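Local coordinates for tail spike protein (Acinetobacter phage vB_AbaP_AS12, PDB 6EU4), which probably recognises and depolymerises the capsular polysaccharide of its Acinetobacter baumannii host as a trimeric phage tailspike, at residues 119-124 with 137-142; 284-289 with 313-318; 417-422 with 452-457; 548-553 with 563-568. All blocks are in the same frame, centred on the assembly; numbering follows the deposited sequence.

Contact 1. Residues 119-124 with 137-142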
loop_
_atom_site.group_PDB
_atom_site.type_symbol
_atom_site.label_atom_id
_atom_site.label_comp_id
_atom_site.label_asym_id
_atom_site.label_seq_id
_atom_site.Cartn_x
_atom_site.Cartn_y
_atom_site.Cartn_z
ATOM N N VAL A 119 6.805 -33.213 -7.268
ATOM C CA VAL A 119 6.591 -34.097 -6.124
ATOM C C VAL A 119 5.232 -33.786 -5.526
ATOM O O VAL A 119 4.988 -32.653 -5.096
ATOM C CB VAL A 119 7.682 -33.928 -5.064
ATOM C CG1 VAL A 119 7.366 -34.793 -3.853
ATOM C CG2 VAL A 119 9.025 -34.320 -5.630
ATOM N N ARG A 120 4.373 -34.802 -5.460
ATOM C CA ARG A 120 3.082 -34.703 -4.799
ATOM C C ARG A 120 3.143 -35.347 -3.418
ATOM O O ARG A 120 3.613 -36.482 -3.268
ATOM C CB ARG A 120 1.998 -35.369 -5.644
ATOM C CG ARG A 120 1.620 -34.550 -6.881
ATOM C CD ARG A 120 0.647 -33.400 -6.548
ATOM N NE ARG A 120 -0.693 -33.954 -6.351
ATOM C CZ ARG A 120 -1.294 -34.106 -5.176
ATOM N NH1 ARG A 120 -0.714 -33.697 -4.041
ATOM N NH2 ARG A 120 -2.500 -34.674 -5.136
ATOM N N LEU A 121 2.659 -34.627 -2.417
ATOM C CA LEU A 121 2.563 -35.135 -1.053
ATOM C C LEU A 121 1.115 -35.510 -0.762
ATOM O O LEU A 121 0.211 -34.684 -0.914
ATOM C CB LEU A 121 3.060 -34.086 -0.058
ATOM C CG LEU A 121 4.498 -33.600 -0.300
ATOM C CD1 LEU A 121 4.922 -32.574 0.760
ATOM C CD2 LEU A 121 5.508 -34.750 -0.370
ATOM N N ASN A 122 0.897 -36.753 -0.330
ATOM C CA ASN A 122 -0.445 -37.319 -0.255
ATOM C C ASN A 122 -0.854 -37.739 1.148
ATOM O O ASN A 122 -1.870 -38.423 1.315
ATOM C CB ASN A 122 -0.522 -38.503 -1.203
ATOM C CG ASN A 122 -0.085 -38.133 -2.587
ATOM O OD1 ASN A 122 -0.450 -37.064 -3.090
ATOM N ND2 ASN A 122 0.723 -38.984 -3.203
ATOM N N GLY A 123 -0.091 -37.341 2.150
ATOM C CA GLY A 123 -0.398 -37.661 3.527
ATOM C C GLY A 123 0.777 -37.214 4.365
ATOM O O GLY A 123 1.583 -36.402 3.914
ATOM N N LEU A 124 0.870 -37.752 5.576
ATOM C CA LEU A 124 1.967 -37.423 6.475
ATOM C C LEU A 124 3.062 -38.471 6.343
ATOM O O LEU A 124 2.799 -39.685 6.390
ATOM C CB LEU A 124 1.505 -37.344 7.918
ATOM C CG LEU A 124 0.456 -36.265 8.168
ATOM C CD1 LEU A 124 -0.124 -36.422 9.581
ATOM C CD2 LEU A 124 1.037 -34.867 7.918
ATOM N N THR A 137 12.493 -27.009 -8.054
ATOM C CA THR A 137 11.746 -28.053 -7.374
ATOM C C THR A 137 10.333 -27.567 -7.111
ATOM O O THR A 137 10.143 -26.528 -6.470
ATOM C CB THR A 137 12.419 -28.422 -6.053
ATOM O OG1 THR A 137 13.797 -28.654 -6.297
ATOM C CG2 THR A 137 11.810 -29.677 -5.481
ATOM N N THR A 138 9.348 -28.323 -7.584
ATOM C CA THR A 138 7.944 -28.071 -7.280
ATOM C C THR A 138 7.455 -29.213 -6.399
ATOM O O THR A 138 7.591 -30.389 -6.768
ATOM C CB THR A 138 7.108 -27.936 -8.558
ATOM O OG1 THR A 138 7.509 -26.747 -9.258
ATOM C CG2 THR A 138 5.616 -27.821 -8.235
ATOM N N ILE A 139 6.907 -28.856 -5.232
ATOM C CA ILE A 139 6.372 -29.795 -4.251
ATOM C C ILE A 139 4.965 -29.321 -3.917
ATOM O O ILE A 139 4.783 -28.162 -3.532
ATOM C CB ILE A 139 7.225 -29.848 -2.970
ATOM C CG1 ILE A 139 8.698 -30.095 -3.288
ATOM C CG2 ILE A 139 6.670 -30.902 -2.019
ATOM C CD1 ILE A 139 9.616 -29.917 -2.092
ATOM N N GLU A 140 3.972 -30.196 -4.083
ATOM C CA GLU A 140 2.569 -29.821 -3.935
ATOM C C GLU A 140 1.843 -30.857 -3.083
ATOM O O GLU A 140 1.752 -32.028 -3.471
ATOM C CB GLU A 140 1.888 -29.696 -5.308
ATOM C CG GLU A 140 0.386 -29.344 -5.244
ATOM C CD GLU A 140 -0.302 -29.405 -6.607
ATOM O OE1 GLU A 140 0.398 -29.360 -7.637
ATOM O OE2 GLU A 140 -1.550 -29.481 -6.644
ATOM N N GLY A 141 1.321 -30.428 -1.930
ATOM C CA GLY A 141 0.335 -31.189 -1.199
ATOM C C GLY A 141 -1.056 -30.614 -1.446
ATOM O O GLY A 141 -1.228 -29.629 -2.158
ATOM N N THR A 142 -2.070 -31.247 -0.838
ATOM C CA THR A 142 -3.435 -30.733 -0.972
ATOM C C THR A 142 -3.877 -29.877 0.204
ATOM O O THR A 142 -5.001 -29.350 0.186
ATOM C CB THR A 142 -4.442 -31.872 -1.160
ATOM O OG1 THR A 142 -4.384 -32.766 -0.042
ATOM C CG2 THR A 142 -4.199 -32.618 -2.462
#
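R120 and E140 run side by side from neighbouring strands of a right-handed parallel beta-helix, the fold characteristic of phage tailspikes, and share one face of the sheet. The strands around 119-121 and 138-141 are parallel, successive rungs, so like positions stack along the helix axis. V119 donates from N to T138 O at 3.0 Å and receives E140 N at its own O, 2.8 Å away. The R120 chain is bent at chi2 and chi3 (-80° and -76°), which folds it back over the E140 backbone. Its NE stays 4.6 Å from E140 OE2, with that oxygen well out of the guanidinium plane, a proximity of charge rather than a salt bridge. The E140 carboxylate instead pairs with K118 through OE1 and with K118 of the second subunit through OE2, linking the rung to the trimer interface. On the other face V119 lies beside I139, and L121 CD1 meets I139 CG2 at 3.7 Å, while helix 106-113 covers V119 and I139. E140 O takes two bonds from opposite faces of its carbonyl plane: L121 N at 2.9 Å, and R120 NH1 at 3.0 Å, with the oxygen close to the guanidinium plane.

Contact 2. Residues 284-289 with 313-318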
loop_
_atom_site.group_PDB
_atom_site.type_symbol
_atom_site.label_atom_id
_atom_site.label_comp_id
_atom_site.label_asym_id
_atom_site.label_seq_id
_atom_site.Cartn_x
_atom_site.Cartn_y
_atom_site.Cartn_z
ATOM N N TYR A 284 10.971 -13.205 19.370
ATOM C CA TYR A 284 10.525 -12.275 18.344
ATOM C C TYR A 284 9.523 -12.970 17.440
ATOM O O TYR A 284 9.716 -14.125 17.071
ATOM C CB TYR A 284 11.669 -11.775 17.450
ATOM C CG TYR A 284 12.753 -11.048 18.166
ATOM C CD1 TYR A 284 12.519 -9.793 18.720
ATOM C CD2 TYR A 284 14.032 -11.588 18.261
ATOM C CE1 TYR A 284 13.513 -9.115 19.369
ATOM C CE2 TYR A 284 15.034 -10.913 18.928
ATOM C CZ TYR A 284 14.758 -9.678 19.479
ATOM O OH TYR A 284 15.755 -8.982 20.120
ATOM N N GLY A 285 8.497 -12.242 17.015
ATOM C CA GLY A 285 7.639 -12.743 15.960
ATOM C C GLY A 285 8.379 -12.781 14.633
ATOM O O GLY A 285 8.515 -13.830 13.994
ATOM N N TRP A 286 8.870 -11.619 14.226
ATOM C CA TRP A 286 9.661 -11.449 13.019
ATOM C C TRP A 286 10.994 -10.846 13.406
ATOM O O TRP A 286 11.036 -9.818 14.092
ATOM C CB TRP A 286 8.958 -10.513 12.043
ATOM C CG TRP A 286 7.648 -10.961 11.556
ATOM C CD1 TRP A 286 6.461 -10.942 12.230
ATOM C CD2 TRP A 286 7.362 -11.479 10.248
ATOM N NE1 TRP A 286 5.453 -11.418 11.422
ATOM C CE2 TRP A 286 5.985 -11.753 10.202
ATOM C CE3 TRP A 286 8.145 -11.735 9.117
ATOM C CZ2 TRP A 286 5.363 -12.286 9.073
ATOM C CZ3 TRP A 286 7.526 -12.259 7.989
ATOM C CH2 TRP A 286 6.143 -12.525 7.981
ATOM N N ASP A 287 12.074 -11.499 13.008
ATOM C CA ASP A 287 13.432 -11.036 13.261
ATOM C C ASP A 287 14.032 -10.778 11.880
ATOM O O ASP A 287 14.443 -11.720 11.201
ATOM C CB ASP A 287 14.218 -12.081 14.063
ATOM C CG ASP A 287 15.618 -11.622 14.431
ATOM O OD1 ASP A 287 16.121 -10.643 13.821
ATOM O OD2 ASP A 287 16.228 -12.252 15.335
ATOM N N LEU A 288 14.025 -9.516 11.448
ATOM C CA LEU A 288 14.382 -9.126 10.090
ATOM C C LEU A 288 15.661 -8.307 10.104
ATOM O O LEU A 288 15.788 -7.337 10.869
ATOM C CB LEU A 288 13.264 -8.308 9.445
ATOM C CG LEU A 288 11.879 -8.946 9.484
ATOM C CD1 LEU A 288 10.912 -8.030 8.772
ATOM C CD2 LEU A 288 11.867 -10.335 8.841
ATOM N N ASN A 289 16.611 -8.714 9.279
ATOM C CA ASN A 289 17.892 -8.043 9.157
ATOM C C ASN A 289 18.232 -7.896 7.679
ATOM O O ASN A 289 18.163 -8.873 6.924
ATOM C CB ASN A 289 18.972 -8.840 9.898
ATOM C CG ASN A 289 20.337 -8.209 9.779
ATOM O OD1 ASN A 289 20.501 -6.990 9.960
ATOM N ND2 ASN A 289 21.338 -9.032 9.458
ATOM N N ALA A 313 10.350 -8.277 21.238
ATOM C CA ALA A 313 9.587 -7.443 20.318
ATOM C C ALA A 313 8.708 -8.312 19.437
ATOM O O ALA A 313 9.076 -9.436 19.090
ATOM C CB ALA A 313 10.497 -6.598 19.422
ATOM N N LEU A 314 7.574 -7.763 19.014
ATOM C CA LEU A 314 6.816 -8.429 17.959
ATOM C C LEU A 314 7.611 -8.420 16.663
ATOM O O LEU A 314 7.795 -9.468 16.023
ATOM C CB LEU A 314 5.455 -7.752 17.755
ATOM C CG LEU A 314 4.601 -8.272 16.597
ATOM C CD1 LEU A 314 4.398 -9.775 16.666
ATOM C CD2 LEU A 314 3.247 -7.568 16.593
ATOM N N PHE A 315 8.075 -7.234 16.263
ATOM C CA PHE A 315 8.918 -7.021 15.089
ATOM C C PHE A 315 10.261 -6.448 15.503
ATOM O O PHE A 315 10.327 -5.371 16.117
ATOM C CB PHE A 315 8.273 -6.030 14.111
ATOM C CG PHE A 315 6.836 -6.327 13.762
ATOM C CD1 PHE A 315 6.521 -7.333 12.857
ATOM C CD2 PHE A 315 5.800 -5.537 14.260
ATOM C CE1 PHE A 315 5.202 -7.584 12.516
ATOM C CE2 PHE A 315 4.480 -5.793 13.935
ATOM C CZ PHE A 315 4.177 -6.810 13.055
ATOM N N LYS A 316 11.324 -7.127 15.119
ATOM C CA LYS A 316 12.679 -6.606 15.205
ATOM C C LYS A 316 13.135 -6.382 13.768
ATOM O O LYS A 316 13.242 -7.341 12.992
ATOM C CB LYS A 316 13.605 -7.565 15.937
ATOM C CG LYS A 316 15.047 -7.076 15.941
ATOM C CD LYS A 316 15.980 -8.038 16.682
ATOM C CE LYS A 316 17.381 -7.530 16.707
ATOM N NZ LYS A 316 18.274 -8.481 17.467
ATOM N N ILE A 317 13.370 -5.119 13.405
ATOM C CA ILE A 317 13.632 -4.738 12.012
ATOM C C ILE A 317 14.896 -3.898 11.978
ATOM O O ILE A 317 14.908 -2.748 12.443
ATOM C CB ILE A 317 12.438 -4.001 11.389
ATOM C CG1 ILE A 317 11.182 -4.871 11.549
ATOM C CG2 ILE A 317 12.716 -3.714 9.920
ATOM C CD1 ILE A 317 9.933 -4.350 10.857
ATOM N N VAL A 318 15.959 -4.469 11.424
ATOM C CA VAL A 318 17.292 -3.894 11.460
ATOM C C VAL A 318 17.796 -3.720 10.029
ATOM O O VAL A 318 17.767 -4.665 9.233
ATOM C CB VAL A 318 18.239 -4.777 12.294
ATOM C CG1 VAL A 318 19.644 -4.258 12.245
ATOM C CG2 VAL A 318 17.729 -4.846 13.748
HETATM O O HOH W 1 18.252 -11.119 16.460
#
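K316 holds CG anti to its backbone N (chi1 176°) and stays fully extended to NZ, while Y284 turns CG away from its own carbonyl carbon (chi1 -60°); together these settings carry the lysine methylenes across the tyrosine ring. The setting is a pair of consecutive rungs in a parallel beta-helix, whose strands 286-289 and 315-318 run almost exactly parallel. K316 CD sits over one face of the Y284 ring, offset toward the rim and 3.5 Å from CZ, a CH-pi contact made by the aliphatic part of a charged chain. A313 CB meets the same ring at its edge, 3.8 Å from Y284 CD1. The ladder between the strands is regular: W286 N bonds to L314 O, K316 N to W286 O at 2.9 Å, L288 N to K316 O at 2.8 Å, and V318 N to L288 O. Just before it, the chain turns a corner at G285 and again at L314, one rung on.

On the opposite face W286 and F315 run alongside each other into the interior, with W286 CD1 3.6 Å from F315 CE1 and the five-membered ring of W286 inclined at 34° to the F315 ring. Further aromatic residues extend this row along the core: F255 stacks on W286, and F337 meets F315 edge-to-face. D287 lies alongside K316 and has R253 as its salt-bridge partner. A water joins the two charged ends, donating to D287 OD2 at 2.6 Å and accepting from K316 NZ at 2.8 Å.

Contact 3. Residues 417-422 with 452-457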
loop_
_atom_site.group_PDB
_atom_site.type_symbol
_atom_site.label_atom_id
_atom_site.label_comp_id
_atom_site.label_asym_id
_atom_site.label_seq_id
_atom_site.Cartn_x
_atom_site.Cartn_y
_atom_site.Cartn_z
ATOM N N VAL A 417 3.212 10.073 13.291
ATOM C CA VAL A 417 1.911 9.526 13.682
ATOM C C VAL A 417 0.824 10.371 13.043
ATOM O O VAL A 417 0.697 11.559 13.358
ATOM C CB VAL A 417 1.713 9.489 15.209
ATOM C CG1 VAL A 417 0.340 8.872 15.566
ATOM C CG2 VAL A 417 2.821 8.717 15.903
ATOM N N SER A 418 0.030 9.756 12.173
ATOM C CA SER A 418 -1.038 10.462 11.477
ATOM C C SER A 418 -2.150 10.876 12.442
ATOM O O SER A 418 -2.311 10.285 13.511
ATOM C CB SER A 418 -1.620 9.572 10.376
ATOM O OG SER A 418 -2.439 8.554 10.941
ATOM N N PRO A 419 -2.969 11.875 12.061
ATOM C CA PRO A 419 -4.083 12.287 12.932
ATOM C C PRO A 419 -5.185 11.252 13.060
ATOM O O PRO A 419 -5.957 11.323 14.024
ATOM C CB PRO A 419 -4.617 13.570 12.260
ATOM C CG PRO A 419 -4.199 13.473 10.861
ATOM C CD PRO A 419 -2.857 12.738 10.880
ATOM N N GLU A 420 -5.275 10.295 12.144
ATOM C CA GLU A 420 -6.333 9.297 12.197
ATOM C C GLU A 420 -5.876 7.986 12.839
ATOM O O GLU A 420 -6.694 7.069 12.985
ATOM C CB GLU A 420 -6.906 9.052 10.799
ATOM C CG GLU A 420 -6.052 8.333 9.797
ATOM C CD GLU A 420 -4.955 9.196 9.110
ATOM O OE1 GLU A 420 -4.825 10.427 9.365
ATOM O OE2 GLU A 420 -4.224 8.623 8.267
ATOM N N THR A 421 -4.616 7.898 13.273
ATOM C CA THR A 421 -4.179 6.753 14.061
ATOM C C THR A 421 -4.900 6.799 15.398
ATOM O O THR A 421 -5.013 7.859 16.018
ATOM C CB THR A 421 -2.659 6.789 14.281
ATOM O OG1 THR A 421 -1.977 6.817 13.012
ATOM C CG2 THR A 421 -2.202 5.566 15.092
ATOM N N THR A 422 -5.417 5.660 15.845
ATOM C CA THR A 422 -6.085 5.600 17.135
ATOM C C THR A 422 -5.428 4.576 18.043
ATOM O O THR A 422 -4.730 3.653 17.597
ATOM C CB THR A 422 -7.570 5.263 16.982
ATOM O OG1 THR A 422 -7.713 4.067 16.186
ATOM C CG2 THR A 422 -8.305 6.447 16.326
ATOM N N ASP A 452 6.889 14.002 13.929
ATOM C CA ASP A 452 5.730 14.668 13.322
ATOM C C ASP A 452 4.558 13.809 13.760
ATOM O O ASP A 452 4.231 12.818 13.110
ATOM C CB ASP A 452 5.839 14.784 11.810
ATOM C CG ASP A 452 4.655 15.496 11.187
ATOM O OD1 ASP A 452 3.674 15.766 11.903
ATOM O OD2 ASP A 452 4.706 15.766 9.965
ATOM N N ALA A 453 3.971 14.156 14.906
ATOM C CA ALA A 453 3.073 13.239 15.585
ATOM C C ALA A 453 1.897 13.982 16.191
ATOM O O ALA A 453 2.074 14.950 16.944
ATOM C CB ALA A 453 3.788 12.459 16.689
ATOM N N TYR A 454 0.701 13.500 15.877
ATOM C CA TYR A 454 -0.486 13.951 16.583
ATOM C C TYR A 454 -0.550 13.339 17.969
ATOM O O TYR A 454 -0.412 12.117 18.144
ATOM C CB TYR A 454 -1.746 13.609 15.796
ATOM C CG TYR A 454 -2.049 14.651 14.765
ATOM C CD1 TYR A 454 -1.419 14.638 13.521
ATOM C CD2 TYR A 454 -2.962 15.660 15.031
ATOM C CE1 TYR A 454 -1.688 15.609 12.582
ATOM C CE2 TYR A 454 -3.247 16.629 14.089
ATOM C CZ TYR A 454 -2.617 16.604 12.877
ATOM O OH TYR A 454 -2.908 17.592 11.965
ATOM N N VAL A 455 -0.763 14.201 18.959
ATOM C CA VAL A 455 -0.994 13.784 20.331
ATOM C C VAL A 455 -2.164 14.597 20.879
ATOM O O VAL A 455 -2.085 15.825 20.963
ATOM C CB VAL A 455 0.263 13.978 21.201
ATOM C CG1 VAL A 455 -0.026 13.585 22.635
ATOM C CG2 VAL A 455 1.438 13.174 20.639
ATOM N N LYS A 456 -3.253 13.916 21.244
ATOM C CA LYS A 456 -4.456 14.563 21.792
ATOM C C LYS A 456 -4.979 15.669 20.869
ATOM O O LYS A 456 -5.358 16.751 21.317
ATOM C CB LYS A 456 -4.196 15.118 23.188
ATOM C CG LYS A 456 -3.889 14.047 24.222
ATOM C CD LYS A 456 -3.932 14.617 25.651
ATOM C CE LYS A 456 -2.551 14.884 26.200
ATOM N NZ LYS A 456 -2.577 15.111 27.678
ATOM N N GLY A 457 -5.013 15.385 19.571
ATOM C CA GLY A 457 -5.524 16.316 18.578
ATOM C C GLY A 457 -4.591 17.424 18.154
ATOM O O GLY A 457 -5.010 18.291 17.371
HETATM O O HOH W 2 1.514 13.901 11.665
#
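Y454 packs its ring against P419, where the chain leaves its strand and enters a type I turn from S418 to T421. Followed outward, Y454 CB lies 3.9 Å from P419 CA, and CG is close to that same atom. Chi1 (-85°) swings CG anti to the carbonyl carbon, and chi2 near a right angle (83°) turns the ring face to P419. Along the near side CD1 faces P419 N, and CE1 reaches P419 CD at 3.5 Å. CD2 and CE2 pass under P419 CB, as does CZ at the far end of the ring. P419 CB itself stands over the ring centre, 3.5 Å from the Y454 centroid and only 6° off the normal, a nearly ideal CH-pi contact. V417 O lies at the ring edge, in its plane.

The backbone holds this pair in place through two bonds, V417 N to D452 O at 2.9 Å and Y454 N to V417 O at 3.2 Å. Between them V417 CB and A453 CB touch at 3.9 Å on one face of the sheet. The turn is tied by S418 OG, which donates to T421 OG1 at 2.7 Å, and K465 of the second subunit packs on Y454. Here the V417-A453 bridge gives way to the turn that leads from strand 414-417 to strand 422-423, as at the turns between faces of a parallel beta-helix, close to the helix's C-terminal end.

Contact 4. Residues 548-553 with 563-568; sequences TFWLRT and WCRLYH
W563 and R552 lie nearly flat on one another across the beta hairpin of strands 547-554 and 564-565, in a separate sheet beyond the beta-helix, where strand 564-565 is the last of this chain and the R565 backbone bonds on to the third subunit. R552 runs extended from CG to NE, which lays CG, CD and NE along one face of W563: CG stands 3.6 Å from the centroid of its six-membered ring, and the guanidinium plane is only 14° from the ring plane. W550 receives R565 CB over one face, 3.7 Å from the centroid of its six-membered ring, while its own CB touches W563 CE3. T548 CG2 sits over the centre of the R565 guanidinium face, 3.5 Å from CZ.

L551 and C564 form a hydrogen-bonded pair, with L551 N to C564 O at 2.9 Å, and L566 N reaches F549 O. Second-shell partners fix the polar ends: Q537 and T488 bind R552, G512 accepts from W563 NE1, and D571 pairs with R565. F549 of the third subunit packs on L551, and L551 of the second on F549. W550 NE1 donates to T548 OG1 at 2.8 Å, the oxygen 18° out of the indole plane.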
loop_
_atom_site.group_PDB
_atom_site.type_symbol
_atom_site.label_atom_id
_atom_site.label_comp_id
_atom_site.label_asym_id
_atom_site.label_seq_id
_atom_site.Cartn_x
_atom_site.Cartn_y
_atom_site.Cartn_z
ATOM N N THR A 548 -7.497 49.017 25.193
ATOM C CA THR A 548 -6.143 49.482 25.425
ATOM C C THR A 548 -5.190 48.467 24.810
ATOM O O THR A 548 -5.480 47.267 24.754
ATOM C CB THR A 548 -5.843 49.689 26.925
ATOM O OG1 THR A 548 -6.165 48.513 27.678
ATOM C CG2 THR A 548 -6.638 50.871 27.468
ATOM N N PHE A 549 -4.070 48.979 24.314
ATOM C CA PHE A 549 -3.118 48.216 23.518
ATOM C C PHE A 549 -1.775 48.211 24.241
ATOM O O PHE A 549 -1.284 49.268 24.642
ATOM C CB PHE A 549 -2.970 48.831 22.131
ATOM C CG PHE A 549 -4.278 49.188 21.467
ATOM C CD1 PHE A 549 -5.101 48.202 20.950
ATOM C CD2 PHE A 549 -4.660 50.517 21.305
ATOM C CE1 PHE A 549 -6.297 48.526 20.334
ATOM C CE2 PHE A 549 -5.856 50.837 20.678
ATOM C CZ PHE A 549 -6.671 49.835 20.195
ATOM N N TRP A 550 -1.160 47.030 24.360
ATOM C CA TRP A 550 -0.025 46.837 25.247
ATOM C C TRP A 550 1.048 45.978 24.584
ATOM O O TRP A 550 0.729 44.967 23.946
ATOM C CB TRP A 550 -0.456 46.137 26.533
ATOM C CG TRP A 550 -1.555 46.817 27.310
ATOM C CD1 TRP A 550 -2.905 46.749 27.070
ATOM C CD2 TRP A 550 -1.396 47.630 28.475
ATOM N NE1 TRP A 550 -3.582 47.476 28.012
ATOM C CE2 TRP A 550 -2.683 48.018 28.893
ATOM C CE3 TRP A 550 -0.287 48.065 29.212
ATOM C CZ2 TRP A 550 -2.896 48.830 30.008
ATOM C CZ3 TRP A 550 -0.504 48.861 30.333
ATOM C CH2 TRP A 550 -1.800 49.244 30.709
ATOM N N LEU A 551 2.315 46.356 24.806
ATOM C CA LEU A 551 3.477 45.598 24.366
ATOM C C LEU A 551 4.393 45.293 25.544
ATOM O O LEU A 551 4.581 46.130 26.427
ATOM C CB LEU A 551 4.276 46.369 23.318
ATOM C CG LEU A 551 3.566 46.651 21.989
ATOM C CD1 LEU A 551 4.453 47.498 21.087
ATOM C CD2 LEU A 551 3.204 45.372 21.261
ATOM N N ARG A 552 5.001 44.111 25.531
ATOM C CA ARG A 552 6.123 43.849 26.429
ATOM C C ARG A 552 7.065 42.845 25.778
ATOM O O ARG A 552 6.710 42.162 24.824
ATOM C CB ARG A 552 5.662 43.343 27.797
ATOM C CG ARG A 552 5.026 41.930 27.802
ATOM C CD ARG A 552 4.854 41.421 29.236
ATOM N NE ARG A 552 4.165 40.139 29.249
ATOM C CZ ARG A 552 3.827 39.472 30.349
ATOM N NH1 ARG A 552 4.125 39.935 31.561
ATOM N NH2 ARG A 552 3.182 38.324 30.233
ATOM N N THR A 553 8.295 42.794 26.290
ATOM C CA THR A 553 9.315 41.886 25.789
ATOM C C THR A 553 9.934 41.122 26.941
ATOM O O THR A 553 9.943 41.578 28.087
ATOM C CB THR A 553 10.430 42.630 25.047
ATOM O OG1 THR A 553 10.971 43.633 25.896
ATOM C CG2 THR A 553 9.902 43.267 23.770
ATOM N N TRP A 563 4.850 45.920 31.134
ATOM C CA TRP A 563 3.933 46.212 30.039
ATOM C C TRP A 563 3.955 47.699 29.679
ATOM O O TRP A 563 4.054 48.567 30.554
ATOM C CB TRP A 563 2.510 45.832 30.430
ATOM C CG TRP A 563 2.150 44.387 30.355
ATOM C CD1 TRP A 563 1.955 43.537 31.409
ATOM C CD2 TRP A 563 1.883 43.630 29.174
ATOM N NE1 TRP A 563 1.590 42.301 30.954
ATOM C CE2 TRP A 563 1.537 42.325 29.587
ATOM C CE3 TRP A 563 1.906 43.922 27.813
ATOM C CZ2 TRP A 563 1.211 41.317 28.687
ATOM C CZ3 TRP A 563 1.583 42.923 26.910
ATOM C CH2 TRP A 563 1.241 41.621 27.361
ATOM N N CYS A 564 3.787 47.979 28.382
ATOM C CA CYS A 564 3.824 49.326 27.820
ATOM C C CYS A 564 2.521 49.608 27.081
ATOM O O CYS A 564 2.233 48.975 26.058
ATOM C CB CYS A 564 5.006 49.481 26.863
ATOM S SG CYS A 564 6.608 49.268 27.681
ATOM N N ARG A 565 1.759 50.576 27.574
ATOM C CA ARG A 565 0.514 50.974 26.928
ATOM C C ARG A 565 0.786 51.961 25.800
ATOM O O ARG A 565 1.396 53.007 26.016
ATOM C CB ARG A 565 -0.430 51.590 27.958
ATOM C CG ARG A 565 -1.776 52.050 27.411
ATOM C CD ARG A 565 -2.669 52.518 28.570
ATOM N NE ARG A 565 -3.799 53.336 28.139
ATOM C CZ ARG A 565 -4.888 53.566 28.878
ATOM N NH1 ARG A 565 -5.005 53.033 30.091
ATOM N NH2 ARG A 565 -5.868 54.322 28.407
ATOM N N LEU A 566 0.297 51.642 24.605
ATOM C CA LEU A 566 0.570 52.464 23.436
ATOM C C LEU A 566 -0.242 53.751 23.454
ATOM O O LEU A 566 -1.406 53.782 23.864
ATOM C CB LEU A 566 0.270 51.694 22.152
ATOM C CG LEU A 566 1.074 50.413 21.929
ATOM C CD1 LEU A 566 0.753 49.840 20.561
ATOM C CD2 LEU A 566 2.562 50.692 22.062
ATOM N N TYR A 567 0.386 54.823 22.991
ATOM C CA TYR A 567 -0.297 56.091 22.806
ATOM C C TYR A 567 -0.877 56.171 21.396
ATOM O O TYR A 567 -0.213 55.821 20.415
ATOM C CB TYR A 567 0.682 57.239 23.033
ATOM C CG TYR A 567 1.119 57.522 24.456
ATOM C CD1 TYR A 567 0.252 57.376 25.527
ATOM C CD2 TYR A 567 2.390 58.020 24.705
ATOM C CE1 TYR A 567 0.646 57.711 26.827
ATOM C CE2 TYR A 567 2.802 58.342 25.991
ATOM C CZ TYR A 567 1.926 58.186 27.051
ATOM O OH TYR A 567 2.337 58.542 28.322
ATOM N N HIS A 568 -2.125 56.630 21.288
ATOM C CA HIS A 568 -2.776 56.746 19.986
ATOM C C HIS A 568 -3.751 57.915 20.014
ATOM O O HIS A 568 -4.019 58.499 21.071
ATOM C CB HIS A 568 -3.508 55.459 19.614
ATOM C CG HIS A 568 -4.600 55.108 20.570
ATOM N ND1 HIS A 568 -5.871 55.637 20.479
ATOM C CD2 HIS A 568 -4.605 54.292 21.652
ATOM C CE1 HIS A 568 -6.618 55.145 21.452
ATOM N NE2 HIS A 568 -5.868 54.335 22.187
HETATM O O HOH W 3 -3.656 51.836 24.446
#

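In the fold
The four contacts follow one another along an elongated chain, each closing before the next opens. The centres of contacts 1 and 2 are about 31 Å apart. The centres of contacts 2 and 3 are about 25 Å apart. Contacts 1 and 3 fall on opposite sides of the chain's centre. Contact 4 lies in a separate sheet, its centre about 39 Å from that of contact 3 and about 86 Å from that of contact 1. None touches another. Contacts 1, 3 and 4 meet neighbouring subunits, whereas contact 2 is touched by none. Contacts 1 to 3 sample a repeated parallel-rung architecture and contact 4 a different sheet, while subunit contacts recur along the spike.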